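Methionine-binding lipoprotein metQ (Bacillus subtilis subsp. subtilis, PDB 4GOT) probably binds methionine and hands it to the membrane permease of the MetNPQ ABC transporter, which is also involved in methionine sulfoxide transport. Local coordinates at residues Asp140-Leu143 against Lys144-Lys147; Thr163-Ala166 against Tyr167-Lys170; Lys147-Pro150 against Lys151-Phe155. One frame throughout, in Å; residues are numbered along the deposited sequence. Where two conformers were deposited one is given.

Contact 1. Residues Asp140-Leu143 against Lys144-Lys147; sequences DATL and KDIK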
loop_
_atom_site.group_PDB
_atom_site.type_symbol
_atom_site.label_atom_id
_atom_site.label_comp_id
_atom_site.label_asym_id
_atom_site.label_seq_id
_atom_site.Cartn_x
_atom_site.Cartn_y
_atom_site.Cartn_z
ATOM N N ASP A 140 -2.334 -12.319 9.401
ATOM C CA ASP A 140 -1.283 -12.650 10.370
ATOM C C ASP A 140 -0.287 -13.740 9.918
ATOM O O ASP A 140 0.585 -14.095 10.694
ATOM C CB ASP A 140 -1.869 -13.130 11.709
ATOM C CG ASP A 140 -2.971 -12.222 12.264
ATOM O OD1 ASP A 140 -2.915 -10.990 12.094
ATOM O OD2 ASP A 140 -3.903 -12.772 12.906
ATOM N N ALA A 141 -0.431 -14.296 8.717
ATOM C CA ALA A 141 0.443 -15.383 8.257
ATOM C C ALA A 141 1.858 -14.913 7.980
ATOM O O ALA A 141 2.056 -13.849 7.382
ATOM C CB ALA A 141 -0.116 -16.023 6.985
ATOM N N THR A 142 2.831 -15.731 8.364
ATOM C CA THR A 142 4.223 -15.533 7.913
ATOM C C THR A 142 4.775 -16.795 7.221
ATOM O O THR A 142 4.086 -17.857 7.092
ATOM C CB THR A 142 5.171 -15.075 9.084
ATOM O OG1 THR A 142 5.316 -16.111 10.068
ATOM C CG2 THR A 142 4.659 -13.744 9.751
ATOM N N LEU A 143 6.033 -16.715 6.823
ATOM C CA LEU A 143 6.747 -17.885 6.271
ATOM C C LEU A 143 6.720 -19.094 7.202
ATOM O O LEU A 143 6.626 -20.223 6.716
ATOM C CB LEU A 143 8.218 -17.530 5.884
ATOM C CG LEU A 143 8.474 -16.615 4.654
ATOM C CD1 LEU A 143 9.969 -16.339 4.460
ATOM C CD2 LEU A 143 7.912 -17.164 3.363
ATOM N N LYS A 144 6.779 -18.877 8.526
ATOM C CA LYS A 144 6.650 -19.988 9.496
ATOM C C LYS A 144 5.343 -20.769 9.302
ATOM O O LYS A 144 5.252 -21.890 9.729
ATOM C CB LYS A 144 6.684 -19.478 10.948
ATOM C CG LYS A 144 8.081 -19.238 11.515
ATOM C CD LYS A 144 8.033 -18.638 12.918
ATOM C CE LYS A 144 9.400 -18.119 13.359
ATOM N NZ LYS A 144 9.361 -17.398 14.670
ATOM N N ASP A 145 4.342 -20.174 8.655
ATOM C CA ASP A 145 3.007 -20.780 8.534
ATOM C C ASP A 145 2.773 -21.588 7.246
ATOM O O ASP A 145 1.702 -22.165 7.079
ATOM C CB ASP A 145 1.931 -19.697 8.707
ATOM C CG ASP A 145 1.947 -19.070 10.100
ATOM O OD1 ASP A 145 1.909 -19.845 11.089
ATOM O OD2 ASP A 145 1.951 -17.814 10.221
ATOM N N ILE A 146 3.775 -21.649 6.360
ATOM C CA ILE A 146 3.704 -22.520 5.169
ATOM C C ILE A 146 3.595 -24.017 5.562
ATOM O O ILE A 146 4.430 -24.558 6.275
ATOM C CB ILE A 146 4.872 -22.276 4.169
ATOM C CG1 ILE A 146 4.790 -20.853 3.581
ATOM C CG2 ILE A 146 4.834 -23.312 3.045
ATOM C CD1 ILE A 146 6.038 -20.359 2.834
ATOM N N LYS A 147 2.531 -24.671 5.120
ATOM C CA LYS A 147 2.362 -26.106 5.372
ATOM C C LYS A 147 2.928 -26.926 4.227
ATOM O O LYS A 147 3.690 -27.841 4.474
ATOM C CB LYS A 147 0.901 -26.461 5.620
ATOM C CG LYS A 147 0.445 -26.045 6.999
ATOM C CD LYS A 147 0.848 -27.049 8.074
ATOM C CE LYS A 147 1.144 -26.348 9.397
ATOM N NZ LYS A 147 0.628 -27.130 10.549
HETATM O O HOH W 1 8.350 -16.383 9.661
#
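Leu143 lies alongside Ile146, both side chains pointing the same way, and its CD2 methyl meets Ile146 CD1 at 3.7 Å. Leu143 opens a 3-10 turn and Ile146 begins strand 146-148, which forms a two-stranded antiparallel sheet with strand 131-132; both side chains also pack on Phe155. Two i to i+3 backbone bonds shape the turn: Asp145 N donates to Thr142 O at 2.8 Å, and Ile146 N donates to Leu143 O over a longer 3.2 Å. Asp145 then folds back over the turn. With its CG anti to the carbonyl carbon (chi1 -64°), the carboxylate is carried beside the backbone N, where OD2 takes the N-H of Thr142 at 2.9 Å in a nearly straight bond (171°). The donor reaches OD2 on its anti side and a little off the carboxylate plane. Thr142 and Asp145 thus grip each other twice, once through backbone atoms alone and once through the acid, the latter helping to hold the carboxylate's rotation. On the side of the turn where Thr142 and Lys144 run side by side, one water joins the two residues: it accepts the N-H of Lys144 at 3.2 Å and lies 3.1 Å from Thr142 OG1.

Contact 2. Residues Thr163-Ala166 against Tyr167-Lys170; sequences TAKA and YENK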
loop_
_atom_site.group_PDB
_atom_site.type_symbol
_atom_site.label_atom_id
_atom_site.label_comp_id
_atom_site.label_asym_id
_atom_site.label_seq_id
_atom_site.Cartn_x
_atom_site.Cartn_y
_atom_site.Cartn_z
ATOM N N THR A 163 12.088 -3.265 -4.741
ATOM C CA THR A 163 11.659 -4.436 -5.501
ATOM C C THR A 163 11.530 -4.200 -7.046
ATOM O O THR A 163 11.791 -5.127 -7.863
ATOM C CB THR A 163 10.369 -5.063 -4.961
ATOM O OG1 THR A 163 9.367 -4.053 -4.836
ATOM C CG2 THR A 163 10.610 -5.778 -3.614
ATOM N N ALA A 164 11.132 -2.996 -7.459
ATOM C CA ALA A 164 11.197 -2.623 -8.904
ATOM C C ALA A 164 12.610 -2.867 -9.482
ATOM O O ALA A 164 12.750 -3.323 -10.627
ATOM C CB ALA A 164 10.777 -1.173 -9.136
ATOM N N LYS A 165 13.665 -2.568 -8.694
ATOM C CA LYS A 165 15.048 -2.886 -9.117
ATOM C C LYS A 165 15.356 -4.402 -9.136
ATOM O O LYS A 165 16.014 -4.856 -10.060
ATOM C CB LYS A 165 16.125 -2.152 -8.293
ATOM C CG LYS A 165 16.010 -0.625 -8.227
ATOM C CD LYS A 165 16.117 0.053 -9.589
ATOM C CE LYS A 165 14.762 0.566 -10.108
ATOM N NZ LYS A 165 14.814 1.178 -11.496
ATOM N N ALA A 166 14.901 -5.166 -8.128
ATOM C CA ALA A 166 15.108 -6.609 -8.091
ATOM C C ALA A 166 14.486 -7.253 -9.327
ATOM O O ALA A 166 15.042 -8.209 -9.903
ATOM C CB ALA A 166 14.530 -7.233 -6.798
ATOM N N TYR A 167 13.337 -6.711 -9.728
ATOM C CA TYR A 167 12.618 -7.106 -10.962
ATOM C C TYR A 167 13.435 -6.806 -12.213
ATOM O O TYR A 167 13.724 -7.714 -12.994
ATOM C CB TYR A 167 11.248 -6.421 -10.980
ATOM C CG TYR A 167 10.574 -6.331 -12.336
ATOM C CD1 TYR A 167 10.001 -7.451 -12.938
ATOM C CD2 TYR A 167 10.482 -5.119 -12.985
ATOM C CE1 TYR A 167 9.365 -7.358 -14.168
ATOM C CE2 TYR A 167 9.859 -5.012 -14.212
ATOM C CZ TYR A 167 9.308 -6.131 -14.796
ATOM O OH TYR A 167 8.718 -5.967 -16.003
ATOM N N GLU A 168 13.857 -5.566 -12.391
ATOM C CA GLU A 168 14.712 -5.213 -13.537
ATOM C C GLU A 168 16.033 -5.986 -13.600
ATOM O O GLU A 168 16.478 -6.336 -14.665
ATOM C CB GLU A 168 15.026 -3.722 -13.529
ATOM C CG GLU A 168 13.869 -2.871 -14.013
ATOM C CD GLU A 168 13.963 -1.419 -13.563
ATOM O OE1 GLU A 168 15.074 -0.936 -13.219
ATOM O OE2 GLU A 168 12.911 -0.761 -13.548
ATOM N N ASN A 169 16.644 -6.243 -12.432
ATOM C CA ASN A 169 17.921 -7.004 -12.292
ATOM C C ASN A 169 17.775 -8.516 -12.426
ATOM O O ASN A 169 18.761 -9.241 -12.388
ATOM C CB ASN A 169 18.532 -6.726 -10.908
ATOM C CG ASN A 169 18.882 -5.251 -10.702
ATOM O OD1 ASN A 169 19.071 -4.534 -11.664
ATOM N ND2 ASN A 169 18.935 -4.800 -9.438
ATOM N N LYS A 170 16.536 -9.001 -12.496
ATOM C CA LYS A 170 16.259 -10.426 -12.582
ATOM C C LYS A 170 16.880 -11.187 -11.412
ATOM O O LYS A 170 17.417 -12.271 -11.588
ATOM C CB LYS A 170 16.730 -10.973 -13.944
ATOM C CG LYS A 170 16.188 -10.167 -15.125
ATOM C CD LYS A 170 16.393 -10.855 -16.472
ATOM C CE LYS A 170 17.810 -10.664 -16.996
ATOM N NZ LYS A 170 18.056 -9.348 -17.654
#
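Residues 163-170 comprise the short helix 163-168 and the chain that leaves it. Three i to i+4 bonds hold the backbone: Tyr167 N to Thr163 O (2.9 Å), Glu168 N to Ala164 O (3.1 Å) and Asn169 N to Lys165 O (2.8 Å). At Lys170 the chain turns to positive phi (56°) and closes the helix with a Schellman motif, in which Lys170 N also bonds Tyr167 O at 3.1 Å. On the inner side, Thr163 and Ala166 pack against strands of the five-stranded sheet, while the ring of Tyr167 presents its edge to Ala164 O, with CD2 at 3.7 Å. The outer side carries a salt bridge. Lys165 bends at chi2 and chi3 to run beside Glu168, and its NZ meets OE1 at 2.7 Å, on the syn side of the carboxylate and 23° out of its plane. Asn185 closes the ring of bonds, receiving Lys165 NZ on its OD1 and giving its ND2 to Glu168 OE2. Replacing Glu168 by alanine would probably leave Lys165 NZ without its charged mate and Asn185 ND2 without this acceptor, the lysine chain being less firmly held by its bond to Asn185. Charge pairing and amide bonding thus tie one helical turn to the loop bearing Asn185, and the lysine ammonium would be expected to favour the ionised form of the carboxylate.

Contact 3. Residues Lys147-Pro150 against Lys151-Phe155; sequences KKNP and KNLEF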
loop_
_atom_site.group_PDB
_atom_site.type_symbol
_atom_site.label_atom_id
_atom_site.label_comp_id
_atom_site.label_asym_id
_atom_site.label_seq_id
_atom_site.Cartn_x
_atom_site.Cartn_y
_atom_site.Cartn_z
ATOM N N LYS A 147 2.531 -24.671 5.120
ATOM C CA LYS A 147 2.362 -26.106 5.372
ATOM C C LYS A 147 2.928 -26.926 4.227
ATOM O O LYS A 147 3.690 -27.841 4.474
ATOM C CB LYS A 147 0.901 -26.461 5.620
ATOM C CG LYS A 147 0.445 -26.045 6.999
ATOM C CD LYS A 147 0.848 -27.049 8.074
ATOM C CE LYS A 147 1.144 -26.348 9.397
ATOM N NZ LYS A 147 0.628 -27.130 10.549
ATOM N N LYS A 148 2.544 -26.596 2.991
ATOM C CA LYS A 148 2.989 -27.322 1.798
ATOM C C LYS A 148 3.654 -26.367 0.833
ATOM O O LYS A 148 3.200 -25.239 0.675
ATOM C CB LYS A 148 1.828 -27.976 1.081
ATOM C CG LYS A 148 1.044 -28.963 1.925
ATOM C CD LYS A 148 0.400 -30.002 1.036
ATOM C CE LYS A 148 -0.558 -30.879 1.816
ATOM N NZ LYS A 148 -0.688 -32.235 1.195
ATOM N N ASN A 149 4.720 -26.855 0.195
ATOM C CA ASN A 149 5.563 -26.102 -0.738
ATOM C C ASN A 149 6.090 -27.067 -1.807
ATOM O O ASN A 149 7.280 -27.353 -1.838
ATOM C CB ASN A 149 6.740 -25.464 0.043
ATOM C CG ASN A 149 7.602 -24.551 -0.809
ATOM O OD1 ASN A 149 7.306 -24.305 -1.971
ATOM N ND2 ASN A 149 8.658 -24.033 -0.229
ATOM N N PRO A 150 5.207 -27.596 -2.678
ATOM C CA PRO A 150 5.661 -28.730 -3.513
ATOM C C PRO A 150 6.682 -28.364 -4.624
ATOM O O PRO A 150 7.325 -29.257 -5.177
ATOM C CB PRO A 150 4.358 -29.286 -4.096
ATOM C CG PRO A 150 3.395 -28.148 -4.052
ATOM C CD PRO A 150 3.777 -27.309 -2.867
ATOM N N LYS A 151 6.818 -27.077 -4.937
ATOM C CA LYS A 151 7.827 -26.617 -5.875
ATOM C C LYS A 151 9.079 -26.185 -5.131
ATOM O O LYS A 151 9.998 -25.666 -5.748
ATOM C CB LYS A 151 7.321 -25.455 -6.737
ATOM C CG LYS A 151 6.082 -25.748 -7.551
ATOM C CD LYS A 151 6.045 -24.984 -8.868
ATOM C CE LYS A 151 5.028 -25.601 -9.833
ATOM N NZ LYS A 151 5.471 -25.484 -11.253
ATOM N N ASN A 152 9.129 -26.393 -3.816
ATOM C CA ASN A 152 10.292 -25.984 -3.001
ATOM C C ASN A 152 10.826 -24.582 -3.326
ATOM O O ASN A 152 12.023 -24.356 -3.576
ATOM C CB ASN A 152 11.380 -27.037 -3.091
ATOM C CG ASN A 152 10.934 -28.342 -2.500
ATOM O OD1 ASN A 152 10.841 -29.339 -3.192
ATOM N ND2 ASN A 152 10.605 -28.326 -1.216
ATOM N N LEU A 153 9.891 -23.642 -3.293
ATOM C CA LEU A 153 10.172 -22.252 -3.553
ATOM C C LEU A 153 11.097 -21.775 -2.445
ATOM O O LEU A 153 10.983 -22.251 -1.311
ATOM C CB LEU A 153 8.854 -21.446 -3.617
ATOM C CG LEU A 153 7.854 -21.863 -4.709
ATOM C CD1 LEU A 153 6.550 -21.092 -4.609
ATOM C CD2 LEU A 153 8.469 -21.635 -6.080
ATOM N N GLU A 154 12.047 -20.898 -2.803
ATOM C CA GLU A 154 12.918 -20.226 -1.854
ATOM C C GLU A 154 12.543 -18.725 -1.830
ATOM O O GLU A 154 12.127 -18.168 -2.864
ATOM C CB GLU A 154 14.379 -20.459 -2.277
ATOM C CG GLU A 154 14.781 -21.943 -2.268
ATOM C CD GLU A 154 16.016 -22.251 -3.107
ATOM O OE1 GLU A 154 16.692 -21.303 -3.566
ATOM O OE2 GLU A 154 16.316 -23.444 -3.310
ATOM N N PHE A 155 12.683 -18.070 -0.679
ATOM C CA PHE A 155 12.227 -16.692 -0.541
ATOM C C PHE A 155 13.375 -15.772 -0.141
ATOM O O PHE A 155 14.203 -16.152 0.684
ATOM C CB PHE A 155 11.094 -16.575 0.472
ATOM C CG PHE A 155 9.927 -17.507 0.196
ATOM C CD1 PHE A 155 8.869 -17.108 -0.598
ATOM C CD2 PHE A 155 9.886 -18.758 0.756
ATOM C CE1 PHE A 155 7.784 -17.955 -0.853
ATOM C CE2 PHE A 155 8.809 -19.617 0.504
ATOM C CZ PHE A 155 7.759 -19.212 -0.306
HETATM O O HOH W 2 5.760 -24.883 -3.937
#
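A type I beta turn from Asn149 to Asn152 reverses the chain between strand 146-148 of the two-stranded antiparallel sheet and strand 154-158, an outermost strand of the five-stranded sheet. The turn is closed by Asn152 N, which donates to Asn149 O at 2.9 Å from well above the carbonyl plane. Asn149 does more than start it. Its CG stands opposite the backbone N (chi1 -175°), which extends the amide across the turn to the main chain of Leu153, where both ends are used: OD1 accepts Leu153 N at 3.0 Å, and ND2 donates to Leu153 O at 3.1 Å. The second bond lies in the carbonyl plane, on a lone pair of Leu153 O, and within 3° of the amide's own plane, whereas Leu153 N approaches OD1 at a tilt. The amide is thus held by its O and N ends to the backbone of one residue, which would probably disfavour a flip. Beyond the turn, Leu153 packs on Ala106, and Lys151 sends its NZ to Leu102 O. Before it, Lys147 and Lys148 both face Thr131 in a classic beta bulge. Asn149 OD1 has a further partner, a water that donates to it at 2.6 Å and accepts the N-H of Lys151 at 2.6 Å.

Overall arrangement
Contacts 1 and 3 adjoin along the chain, share Lys147 and strand 146-148, and lie at the surface on the same side of the chain's centre. They also meet in space: Phe155 CD2 lies 3.6 Å from Leu143 CD2, so apolar packing backs two turns that add to their backbone bonds a side chain bound to main chain, a carboxylate in one and an amide in the other. Contact 2 is partly buried and stands apart, its centre about 25 Å from that of contact 1 and 22 Å from that of contact 3, although helix 163-168 follows strand 154-158. There regular helical bonds dominate, with a salt bridge between side chains, and the side chain of Thr163 lies about 10 Å from the bound selenomethionine.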